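Galactan 1,3-beta-galactosidase (Phanerochaete chrysosporium, PDB 7BYT) probably hydrolyses beta-1,3-galactan as an exo-acting galactanase, pairing a family 43 glycosidase domain with a galactose-binding carbohydrate-binding module. Local coordinates at residues 238-243 with 257-262; 335-340 with 415-420; 364-369 with 383-388. All blocks are in the same frame, centred on the assembly; numbering follows the deposited sequence.

Reading from the N terminus, contact 1 comes first: 238-243 and 257-262 close the hairpin of strands 242-249 and 252-259, part of the last four-stranded sheet of the family 43 glycosidase domain, beside the bound alpha-galactose. The chain then enters the carbohydrate-binding module, where contact 2 brings the loop before strand 339-350 against the loop before strand 420-426. Contact 3 is nested inside that long loop and joins the neighbouring ends of strands 367-373 and 379-383. Contacts 2 and 3 touch each other and share the beta-galactose and an N-linked sugar. Contact 3 also meets contact 1, through Tyr240 and Asp385, across the interface between the two domains.

Contact 1: residues 238-243 with 257-262; sequences TWYSQN and GDRWRP. With GLA (alpha-D-galactopyranose), chain F.
Gln242 reaches Trp260 with CG trans to its backbone N (chi1 -176°) and the rest of its chain extended, whereas Arg259 bends at its third torsion (-60°), bringing its guanidinium edge to the carbonyls of Trp239 and Tyr240. The indole NE1 of Trp260 donates to Gln242 OE1 at 2.9 Å, meeting the oxygen in the carbonyl plane, while the amide stands almost perpendicular to the indole ring. The same amide faces the alpha-galactose: Gln242 OE1 lies 3.0 Å from its O1, and NE2 makes a weak bond to its O2, 3.1 Å long, and a further bond to Ser203. Arg82, Asp137 and Glu81 hold the same sugar.

Behind this pair the backbones form the start of a hairpin. Gln242 and Asp258 are an antiparallel hydrogen-bonded pair, and the next pair sets Asn243 against Gly257, where a side chain would run into Gln242 O. Just before the strand, Trp239 and Tyr240 adopt left-handed helical backbone angles. Arg259 NE donates at 2.9 Å to a lone pair of Tyr240 O, and its NH2 reaches Trp239 O at 3.0 Å, both acceptors lying near the guanidinium plane. Arg259 CD meanwhile sits over one face of the Tyr240 ring, 4.1 Å from the centroid, in a CH-pi contact. A water joins Tyr240 OH to Trp260 O, and the same hydroxyl bonds Asp385 of the binding module.

The guanidinium thus gives the two successive carbonyls a charged donor, which probably stiffens the turn leading into Gln242. With the indole N-H on OE1 and Ser203 on NE2, the Gln242 amide is likely to be held in the one flip that presents NE2 to galactose O2, with Trp260 acting as a second-shell residue of the sugar site.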
loop_
_atom_site.group_PDB
_atom_site.type_symbol
_atom_site.label_atom_id
_atom_site.label_comp_id
_atom_site.label_asym_id
_atom_site.label_seq_id
_atom_site.Cartn_x
_atom_site.Cartn_y
_atom_site.Cartn_z
ATOM N N THR A 238 9.875 1.271 -3.408
ATOM C CA THR A 238 9.060 1.043 -2.208
ATOM C C THR A 238 8.447 -0.358 -2.220
ATOM O O THR A 238 7.275 -0.549 -1.897
ATOM C CB THR A 238 8.010 2.147 -1.985
ATOM O OG1 THR A 238 8.551 3.425 -2.371
ATOM C CG2 THR A 238 7.624 2.233 -0.507
ATOM N N TRP A 239 9.250 -1.352 -2.604
ATOM C CA TRP A 239 8.764 -2.722 -2.741
ATOM C C TRP A 239 7.510 -2.752 -3.611
ATOM O O TRP A 239 6.531 -3.442 -3.319
ATOM C CB TRP A 239 8.543 -3.369 -1.372
ATOM C CG TRP A 239 9.819 -3.495 -0.589
ATOM C CD1 TRP A 239 10.203 -2.742 0.482
ATOM C CD2 TRP A 239 10.870 -4.437 -0.820
ATOM N NE1 TRP A 239 11.442 -3.151 0.932
ATOM C CE2 TRP A 239 11.873 -4.190 0.146
ATOM C CE3 TRP A 239 11.073 -5.454 -1.760
ATOM C CZ2 TRP A 239 13.047 -4.938 0.210
ATOM C CZ3 TRP A 239 12.238 -6.200 -1.688
ATOM C CH2 TRP A 239 13.213 -5.932 -0.713
ATOM N N TYR A 240 7.557 -1.974 -4.692
ATOM C CA TYR A 240 6.452 -1.797 -5.636
ATOM C C TYR A 240 5.172 -1.363 -4.923
ATOM O O TYR A 240 4.180 -2.100 -4.837
ATOM C CB TYR A 240 6.205 -3.058 -6.471
ATOM C CG TYR A 240 5.457 -2.853 -7.778
ATOM C CD1 TYR A 240 4.558 -1.800 -7.973
ATOM C CD2 TYR A 240 5.677 -3.719 -8.836
ATOM C CE1 TYR A 240 3.889 -1.642 -9.184
ATOM C CE2 TYR A 240 5.019 -3.565 -10.046
ATOM C CZ TYR A 240 4.136 -2.525 -10.216
ATOM O OH TYR A 240 3.507 -2.392 -11.435
ATOM N N SER A 241 5.198 -0.119 -4.456
ATOM C CA SER A 241 4.013 0.448 -3.827
ATOM C C SER A 241 4.127 1.963 -3.810
ATOM O O SER A 241 5.149 2.539 -4.188
ATOM C CB SER A 241 3.802 -0.114 -2.411
ATOM O OG SER A 241 4.778 0.417 -1.527
ATOM N N GLN A 242 3.048 2.596 -3.350
ATOM C CA GLN A 242 3.013 4.035 -3.125
ATOM C C GLN A 242 2.310 4.286 -1.803
ATOM O O GLN A 242 1.262 3.691 -1.537
ATOM C CB GLN A 242 2.262 4.743 -4.259
ATOM C CG GLN A 242 2.266 6.260 -4.123
ATOM C CD GLN A 242 1.478 6.961 -5.206
ATOM O OE1 GLN A 242 0.511 6.405 -5.756
ATOM N NE2 GLN A 242 1.872 8.200 -5.519
ATOM N N ASN A 243 2.867 5.171 -1.002
ATOM C CA ASN A 243 2.311 5.492 0.321
ATOM C C ASN A 243 0.833 5.801 0.231
ATOM O O ASN A 243 0.387 6.478 -0.709
ATOM C CB ASN A 243 3.034 6.703 0.891
ATOM C CG ASN A 243 2.827 6.876 2.365
ATOM O OD1 ASN A 243 2.890 5.914 3.129
ATOM N ND2 ASN A 243 2.591 8.124 2.790
ATOM N N GLY A 257 0.480 1.041 1.869
ATOM C CA GLY A 257 0.595 1.547 0.520
ATOM C C GLY A 257 -0.326 0.804 -0.437
ATOM O O GLY A 257 -0.924 -0.230 -0.101
ATOM N N ASP A 258 -0.424 1.350 -1.639
ATOM C CA ASP A 258 -1.156 0.732 -2.741
ATOM C C ASP A 258 -0.162 0.218 -3.773
ATOM O O ASP A 258 0.847 0.876 -4.062
ATOM C CB ASP A 258 -2.064 1.762 -3.424
ATOM C CG ASP A 258 -3.193 2.221 -2.533
ATOM O OD1 ASP A 258 -4.078 1.402 -2.240
ATOM O OD2 ASP A 258 -3.193 3.400 -2.128
ATOM N N ARG A 259 -0.448 -0.955 -4.342
ATOM C CA ARG A 259 0.211 -1.395 -5.572
ATOM C C ARG A 259 -0.796 -1.162 -6.689
ATOM O O ARG A 259 -1.704 -1.973 -6.905
ATOM C CB ARG A 259 0.642 -2.859 -5.522
ATOM C CG ARG A 259 1.228 -3.316 -6.867
ATOM C CD ARG A 259 1.948 -4.648 -6.754
ATOM N NE ARG A 259 3.051 -4.571 -5.804
ATOM C CZ ARG A 259 3.476 -5.586 -5.057
ATOM N NH1 ARG A 259 2.900 -6.791 -5.109
ATOM N NH2 ARG A 259 4.496 -5.393 -4.241
ATOM N N TRP A 260 -0.654 -0.034 -7.374
ATOM C CA TRP A 260 -1.625 0.326 -8.397
ATOM C C TRP A 260 -1.449 -0.542 -9.633
ATOM O O TRP A 260 -0.330 -0.787 -10.090
ATOM C CB TRP A 260 -1.436 1.785 -8.798
ATOM C CG TRP A 260 -1.715 2.754 -7.698
ATOM C CD1 TRP A 260 -0.806 3.574 -7.085
ATOM C CD2 TRP A 260 -2.981 3.024 -7.082
ATOM N NE1 TRP A 260 -1.428 4.343 -6.133
ATOM C CE2 TRP A 260 -2.765 4.032 -6.117
ATOM C CE3 TRP A 260 -4.283 2.530 -7.273
ATOM C CZ2 TRP A 260 -3.784 4.542 -5.331
ATOM C CZ3 TRP A 260 -5.309 3.050 -6.490
ATOM C CH2 TRP A 260 -5.046 4.045 -5.527
ATOM N N ARG A 261 -2.580 -0.978 -10.198
ATOM C CA ARG A 261 -2.615 -1.737 -11.444
ATOM C C ARG A 261 -3.430 -0.925 -12.439
ATOM O O ARG A 261 -4.644 -1.140 -12.585
ATOM C CB ARG A 261 -3.209 -3.125 -11.218
ATOM C CG ARG A 261 -2.945 -4.073 -12.367
ATOM C CD ARG A 261 -3.158 -5.505 -11.957
ATOM N NE ARG A 261 -3.069 -6.374 -13.129
ATOM C CZ ARG A 261 -3.326 -7.673 -13.097
ATOM N NH1 ARG A 261 -3.686 -8.235 -11.956
ATOM N NH2 ARG A 261 -3.234 -8.405 -14.203
ATOM N N PRO A 262 -2.803 0.033 -13.126
ATOM C CA PRO A 262 -3.588 0.994 -13.915
ATOM C C PRO A 262 -4.411 0.369 -15.027
ATOM O O PRO A 262 -5.467 0.911 -15.361
ATOM C CB PRO A 262 -2.532 1.984 -14.440
ATOM C CG PRO A 262 -1.218 1.298 -14.273
ATOM C CD PRO A 262 -1.373 0.383 -13.086
HETATM C C1 GLA F . -0.795 8.980 -8.398
HETATM C C2 GLA F . -1.631 9.532 -7.257
HETATM C C3 GLA F . -2.973 8.812 -7.249
HETATM C C4 GLA F . -3.692 9.084 -8.573
HETATM C C5 GLA F . -2.778 8.674 -9.737
HETATM C C6 GLA F . -3.375 9.059 -11.092
HETATM O O1 GLA F . -0.623 7.558 -8.230
HETATM O O2 GLA F . -0.910 9.337 -6.045
HETATM O O3 GLA F . -3.778 9.220 -6.136
HETATM O O4 GLA F . -4.102 10.462 -8.685
HETATM O O5 GLA F . -1.476 9.270 -9.624
HETATM O O6 GLA F . -3.321 10.478 -11.280
HETATM O O HOH W 1 6.038 -5.786 -2.013
HETATM O O HOH W 2 0.875 -2.935 -11.005
HETATM O O HOH W 3 -1.053 5.008 -2.899
#

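Contact 2: residues 335-340 with 415-420; sequences LGHGGT and SNYAAD. With GAL (beta-D-galactopyranose), chain G; NAG (2-acetamido-2-deoxy-beta-D-glucopyranose), chain B.
Tyr417 lies between His337 and the bound beta-galactose. His337 CB rests over one face of the phenol ring, 3.8 Å from its centroid, and the sugar's C6 covers the opposite face, 3.5 Å from Tyr417 CD2. Asp420 spreads its carboxylate over two sugar hydroxyls, OD1 accepting from O3 and OD2 from O2, each at 2.6 Å. The imidazole is kept beside the phenol by its own edge: CG trans to the backbone N (chi1 -164°) turns it so that His337 ND1 donates to Ser415 O at 2.8 Å. Farther along, Ala418 N bonds Leu335 O at 2.8 Å, and the Ala418 methyl packs on Leu335 CB.

His337 belongs to a type I' turn from Gly336 to Gly339 leading into strand 339-350. The two segments are loops at one edge of the beta-sandwich expected of this module family, beside its galactose site. At Gly336 a side chain would collide with Asn416 O. A water accepts from Leu335 N, donates to Ala418 O and Asp420 OD1, and lies 2.8 Å from the sugar's O4. Tyr334 sets its ring nearly perpendicular to that of Tyr417, and Asn416 ND2 donates to O6 of the N-acetylglucosamine and to Asn368 OD1.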
loop_
_atom_site.group_PDB
_atom_site.type_symbol
_atom_site.label_atom_id
_atom_site.label_comp_id
_atom_site.label_asym_id
_atom_site.label_seq_id
_atom_site.Cartn_x
_atom_site.Cartn_y
_atom_site.Cartn_z
ATOM N N LEU A 335 12.384 -19.488 -17.623
ATOM C CA LEU A 335 11.312 -20.294 -17.067
ATOM C C LEU A 335 10.040 -20.053 -17.862
ATOM O O LEU A 335 9.803 -18.956 -18.377
ATOM C CB LEU A 335 11.071 -19.934 -15.601
ATOM C CG LEU A 335 12.089 -20.529 -14.631
ATOM C CD1 LEU A 335 11.847 -19.941 -13.252
ATOM C CD2 LEU A 335 11.965 -22.059 -14.593
ATOM N N GLY A 336 9.212 -21.087 -17.949
ATOM C CA GLY A 336 8.106 -21.062 -18.882
ATOM C C GLY A 336 8.649 -21.267 -20.281
ATOM O O GLY A 336 9.856 -21.384 -20.502
ATOM N N HIS A 337 7.735 -21.310 -21.249
ATOM C CA HIS A 337 8.113 -21.527 -22.645
ATOM C C HIS A 337 9.061 -22.716 -22.778
ATOM O O HIS A 337 10.091 -22.647 -23.453
ATOM C CB HIS A 337 8.714 -20.257 -23.254
ATOM C CG HIS A 337 8.776 -20.273 -24.748
ATOM N ND1 HIS A 337 7.655 -20.155 -25.540
ATOM C CD2 HIS A 337 9.825 -20.411 -25.593
ATOM C CE1 HIS A 337 8.011 -20.210 -26.813
ATOM N NE2 HIS A 337 9.322 -20.364 -26.871
ATOM N N GLY A 338 8.733 -23.803 -22.082
ATOM C CA GLY A 338 9.506 -25.026 -22.140
ATOM C C GLY A 338 10.562 -25.210 -21.070
ATOM O O GLY A 338 11.247 -26.240 -21.086
ATOM N N GLY A 339 10.719 -24.269 -20.145
ATOM C CA GLY A 339 11.686 -24.398 -19.062
ATOM C C GLY A 339 10.998 -24.453 -17.711
ATOM O O GLY A 339 10.051 -23.706 -17.457
ATOM N N THR A 340 11.458 -25.360 -16.861
ATOM C CA THR A 340 10.893 -25.513 -15.528
ATOM C C THR A 340 12.003 -25.590 -14.494
ATOM O O THR A 340 13.171 -25.825 -14.812
ATOM C CB THR A 340 10.037 -26.785 -15.404
ATOM O OG1 THR A 340 10.868 -27.941 -15.589
ATOM C CG2 THR A 340 8.902 -26.791 -16.437
ATOM N N SER A 415 3.089 -21.009 -22.223
ATOM C CA SER A 415 3.780 -20.630 -23.448
ATOM C C SER A 415 4.588 -19.352 -23.287
ATOM O O SER A 415 5.544 -19.143 -24.040
ATOM C CB SER A 415 2.790 -20.481 -24.611
ATOM O OG SER A 415 1.804 -19.515 -24.315
ATOM N N ASN A 416 4.236 -18.510 -22.321
ATOM C CA ASN A 416 4.955 -17.273 -22.071
ATOM C C ASN A 416 6.106 -17.521 -21.103
ATOM O O ASN A 416 6.103 -18.480 -20.323
ATOM C CB ASN A 416 4.009 -16.223 -21.474
ATOM C CG ASN A 416 3.365 -16.682 -20.167
ATOM O OD1 ASN A 416 2.733 -17.740 -20.114
ATOM N ND2 ASN A 416 3.516 -15.884 -19.110
ATOM N N TYR A 417 7.103 -16.646 -21.168
ATOM C CA TYR A 417 8.178 -16.681 -20.185
ATOM C C TYR A 417 7.694 -16.146 -18.844
ATOM O O TYR A 417 7.068 -15.079 -18.762
ATOM C CB TYR A 417 9.372 -15.862 -20.669
ATOM C CG TYR A 417 10.194 -16.555 -21.733
ATOM C CD1 TYR A 417 10.928 -17.696 -21.441
ATOM C CD2 TYR A 417 10.218 -16.076 -23.033
ATOM C CE1 TYR A 417 11.681 -18.337 -22.417
ATOM C CE2 TYR A 417 10.965 -16.705 -24.014
ATOM C CZ TYR A 417 11.687 -17.835 -23.703
ATOM O OH TYR A 417 12.430 -18.464 -24.684
ATOM N N ALA A 418 7.960 -16.916 -17.798
ATOM C CA ALA A 418 7.752 -16.469 -16.434
ATOM C C ALA A 418 8.867 -15.508 -16.041
ATOM O O ALA A 418 9.838 -15.302 -16.776
ATOM C CB ALA A 418 7.781 -17.681 -15.501
ATOM N N ALA A 419 8.727 -14.916 -14.856
ATOM C CA ALA A 419 9.833 -14.133 -14.329
ATOM C C ALA A 419 10.984 -15.048 -13.918
ATOM O O ALA A 419 10.852 -16.269 -13.816
ATOM C CB ALA A 419 9.378 -13.294 -13.137
ATOM N N ASP A 420 12.132 -14.432 -13.676
ATOM C CA ASP A 420 13.308 -15.170 -13.234
ATOM C C ASP A 420 13.206 -15.434 -11.736
ATOM O O ASP A 420 13.016 -14.506 -10.947
ATOM C CB ASP A 420 14.560 -14.347 -13.529
ATOM C CG ASP A 420 14.722 -14.057 -15.003
ATOM O OD1 ASP A 420 14.347 -14.924 -15.827
ATOM O OD2 ASP A 420 15.243 -12.965 -15.333
HETATM C C1 GAL G . 14.614 -11.895 -19.684
HETATM C C2 GAL G . 14.852 -12.953 -18.605
HETATM C C3 GAL G . 15.121 -14.338 -19.231
HETATM C C4 GAL G . 13.985 -14.722 -20.181
HETATM C C5 GAL G . 13.823 -13.579 -21.177
HETATM C C6 GAL G . 12.661 -13.761 -22.134
HETATM O O1 GAL G . 14.233 -10.673 -19.085
HETATM O O2 GAL G . 15.976 -12.593 -17.811
HETATM O O3 GAL G . 15.241 -15.349 -18.219
HETATM O O4 GAL G . 12.734 -14.891 -19.472
HETATM O O5 GAL G . 13.574 -12.329 -20.507
HETATM O O6 GAL G . 12.772 -12.835 -23.228
HETATM C C1 NAG B . 0.562 -14.021 -17.958
HETATM C C2 NAG B . -0.730 -13.308 -18.312
HETATM C C3 NAG B . -0.799 -13.065 -19.820
HETATM C C4 NAG B . 0.463 -12.361 -20.311
HETATM C C5 NAG B . 1.707 -13.109 -19.835
HETATM C C6 NAG B . 2.995 -12.378 -20.143
HETATM C C7 NAG B . -2.793 -13.571 -17.013
HETATM C C8 NAG B . -3.903 -14.498 -16.624
HETATM N N2 NAG B . -1.882 -14.071 -17.853
HETATM O O3 NAG B . -1.943 -12.263 -20.092
HETATM O O4 NAG B . 0.512 -12.348 -21.734
HETATM O O5 NAG B . 1.659 -13.258 -18.411
HETATM O O6 NAG B . 4.114 -13.103 -19.650
HETATM O O7 NAG B . -2.742 -12.407 -16.612
HETATM O O HOH W 4 12.352 -16.476 -17.146
#

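Contact 3: residues 364-369 with 383-388; sequences STYRNV and QPDSGG. With NAG (2-acetamido-2-deoxy-beta-D-glucopyranose), chain B; GAL (beta-D-galactopyranose), chain G.
Gln383 O is gripped by two donors, the backbone N of Arg367 at 2.9 Å and the side-chain amide of Asn361. The return bond of this antiparallel hydrogen-bonded pair, Gln383 N to Arg367 O, is 2.8 Å long. The extended Gln383 side chain lays its amide against Val369 CG1, while OE1 accepts from Ala419 N.

Next to this pair, Tyr366 lies over Pro384. Pro384 CA stands over the centre of the phenol ring, 3.6 Å from the centroid, in a CH-pi contact, and the proline CB packs against Tyr366 CE1. With an alanine in place of Tyr366, Pro384 would probably lose the cover of this ring, opening a gap beside Tyr240, which touches both residues. Asp385 turns toward the other segment, and a water donates to Asp385 OD1 (2.7 Å from the water oxygen) and to Ser364 O.

The strand also presents two groups to sugars. Arg367 runs out extended to the beta-galactose, where NH1 donates to O4 at 2.9 Å and to Ala418 O, and NH2 gives O5 a nearly straight bond (170°) of 3.0 Å; Asp363 salt-bridges NE and is likely to steady the guanidinium. Asn368 ND2 is covalently bonded to C1 of an N-acetylglucosamine.

In the fold, the contact lies where outermost strand 379-383 leaves its partner 367-373. Phe359 of strand 353-360, in the module's other sheet, packs on Gln383 and Pro384, while the glycosidase domain's short helix 237-240 meets this loop, Arg237 salt-bridging Asp385, the partner of the Tyr240 hydroxyl.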
loop_
_atom_site.group_PDB
_atom_site.type_symbol
_atom_site.label_atom_id
_atom_site.label_comp_id
_atom_site.label_asym_id
_atom_site.label_seq_id
_atom_site.Cartn_x
_atom_site.Cartn_y
_atom_site.Cartn_z
ATOM N N SER A 364 8.106 -4.074 -18.392
ATOM C CA SER A 364 7.253 -3.062 -17.791
ATOM C C SER A 364 5.859 -3.587 -17.495
ATOM O O SER A 364 5.049 -2.866 -16.903
ATOM C CB SER A 364 7.179 -1.838 -18.706
ATOM O OG SER A 364 6.385 -2.129 -19.838
ATOM N N THR A 365 5.580 -4.823 -17.888
ATOM C CA THR A 365 4.289 -5.467 -17.762
ATOM C C THR A 365 4.450 -6.725 -16.918
ATOM O O THR A 365 5.565 -7.216 -16.702
ATOM C CB THR A 365 3.776 -5.826 -19.161
ATOM O OG1 THR A 365 4.820 -6.489 -19.884
ATOM C CG2 THR A 365 3.405 -4.552 -19.914
ATOM N N TYR A 366 3.326 -7.234 -16.423
ATOM C CA TYR A 366 3.360 -8.413 -15.570
ATOM C C TYR A 366 3.751 -9.644 -16.370
ATOM O O TYR A 366 3.403 -9.783 -17.548
ATOM C CB TYR A 366 1.973 -8.669 -14.979
ATOM C CG TYR A 366 1.583 -7.814 -13.794
ATOM C CD1 TYR A 366 2.036 -6.507 -13.660
ATOM C CD2 TYR A 366 0.738 -8.322 -12.819
ATOM C CE1 TYR A 366 1.657 -5.726 -12.572
ATOM C CE2 TYR A 366 0.362 -7.564 -11.735
ATOM C CZ TYR A 366 0.821 -6.270 -11.618
ATOM O OH TYR A 366 0.438 -5.512 -10.536
ATOM N N ARG A 367 4.483 -10.536 -15.724
ATOM C CA ARG A 367 4.596 -11.916 -16.152
ATOM C C ARG A 367 3.761 -12.763 -15.189
ATOM O O ARG A 367 3.016 -12.241 -14.361
ATOM C CB ARG A 367 6.071 -12.329 -16.200
ATOM C CG ARG A 367 6.884 -11.609 -17.277
ATOM C CD ARG A 367 8.290 -12.174 -17.341
ATOM N NE ARG A 367 9.104 -11.467 -18.324
ATOM C CZ ARG A 367 10.248 -11.936 -18.819
ATOM N NH1 ARG A 367 10.722 -13.115 -18.433
ATOM N NH2 ARG A 367 10.921 -11.216 -19.710
ATOM N N ASN A 368 3.881 -14.075 -15.297
ATOM C CA ASN A 368 3.245 -14.966 -14.332
ATOM C C ASN A 368 3.949 -16.304 -14.441
ATOM O O ASN A 368 4.690 -16.557 -15.394
ATOM C CB ASN A 368 1.735 -15.120 -14.594
ATOM C CG ASN A 368 1.439 -15.161 -16.049
ATOM O OD1 ASN A 368 1.814 -16.112 -16.738
ATOM N ND2 ASN A 368 0.795 -14.121 -16.546
ATOM N N VAL A 369 3.695 -17.168 -13.465
ATOM C CA VAL A 369 4.339 -18.477 -13.411
ATOM C C VAL A 369 3.334 -19.521 -12.952
ATOM O O VAL A 369 2.551 -19.281 -12.030
ATOM C CB VAL A 369 5.604 -18.463 -12.518
ATOM C CG1 VAL A 369 5.282 -18.214 -11.031
ATOM C CG2 VAL A 369 6.411 -19.749 -12.719
ATOM N N GLN A 383 3.290 -12.112 -11.533
ATOM C CA GLN A 383 4.624 -11.609 -11.215
ATOM C C GLN A 383 4.753 -10.199 -11.774
ATOM O O GLN A 383 5.134 -10.009 -12.936
ATOM C CB GLN A 383 5.691 -12.552 -11.755
ATOM C CG GLN A 383 5.678 -13.924 -11.077
ATOM C CD GLN A 383 6.626 -14.901 -11.731
ATOM O OE1 GLN A 383 6.582 -15.104 -12.938
ATOM N NE2 GLN A 383 7.520 -15.488 -10.933
ATOM N N PRO A 384 4.434 -9.182 -10.977
ATOM C CA PRO A 384 4.535 -7.798 -11.455
ATOM C C PRO A 384 5.934 -7.466 -11.954
ATOM O O PRO A 384 6.924 -8.115 -11.601
ATOM C CB PRO A 384 4.198 -6.976 -10.207
ATOM C CG PRO A 384 3.316 -7.900 -9.370
ATOM C CD PRO A 384 3.868 -9.279 -9.617
ATOM N N ASP A 385 6.008 -6.436 -12.797
ATOM C CA ASP A 385 7.298 -5.844 -13.141
ATOM C C ASP A 385 8.056 -5.509 -11.858
ATOM O O ASP A 385 7.475 -4.999 -10.901
ATOM C CB ASP A 385 7.064 -4.581 -13.990
ATOM C CG ASP A 385 6.073 -3.590 -13.361
ATOM O OD1 ASP A 385 4.859 -3.886 -13.269
ATOM O OD2 ASP A 385 6.517 -2.482 -12.983
ATOM N N SER A 386 9.344 -5.847 -11.805
ATOM C CA SER A 386 10.076 -5.682 -10.558
ATOM C C SER A 386 10.955 -4.447 -10.542
ATOM O O SER A 386 11.482 -4.101 -9.478
ATOM C CB SER A 386 10.956 -6.897 -10.264
ATOM O OG SER A 386 12.052 -6.945 -11.164
ATOM N N GLY A 387 11.136 -3.794 -11.686
ATOM C CA GLY A 387 12.032 -2.662 -11.788
ATOM C C GLY A 387 13.359 -2.975 -12.440
ATOM O O GLY A 387 14.136 -2.050 -12.701
ATOM N N GLY A 388 13.642 -4.243 -12.717
ATOM C CA GLY A 388 14.876 -4.580 -13.394
ATOM C C GLY A 388 15.169 -6.062 -13.390
ATOM O O GLY A 388 14.678 -6.806 -12.533
HETATM C C1 NAG B . 0.562 -14.021 -17.958
HETATM C C2 NAG B . -0.730 -13.308 -18.312
HETATM C C3 NAG B . -0.799 -13.065 -19.820
HETATM C C4 NAG B . 0.463 -12.361 -20.311
HETATM C C5 NAG B . 1.707 -13.109 -19.835
HETATM C C6 NAG B . 2.995 -12.378 -20.143
HETATM C C7 NAG B . -2.793 -13.571 -17.013
HETATM C C8 NAG B . -3.903 -14.498 -16.624
HETATM N N2 NAG B . -1.882 -14.071 -17.853
HETATM O O3 NAG B . -1.943 -12.263 -20.092
HETATM O O4 NAG B . 0.512 -12.348 -21.734
HETATM O O5 NAG B . 1.659 -13.258 -18.411
HETATM O O6 NAG B . 4.114 -13.103 -19.650
HETATM O O7 NAG B . -2.742 -12.407 -16.612
HETATM C C1 GAL G . 14.614 -11.895 -19.684
HETATM C C2 GAL G . 14.852 -12.953 -18.605
HETATM C C3 GAL G . 15.121 -14.338 -19.231
HETATM C C4 GAL G . 13.985 -14.722 -20.181
HETATM C C5 GAL G . 13.823 -13.579 -21.177
HETATM C C6 GAL G . 12.661 -13.761 -22.134
HETATM O O1 GAL G . 14.233 -10.673 -19.085
HETATM O O2 GAL G . 15.976 -12.593 -17.811
HETATM O O3 GAL G . 15.241 -15.349 -18.219
HETATM O O4 GAL G . 12.734 -14.891 -19.472
HETATM O O5 GAL G . 13.574 -12.329 -20.507
HETATM O O6 GAL G . 12.772 -12.835 -23.228
HETATM O O HOH W 5 2.966 -3.369 -15.153
#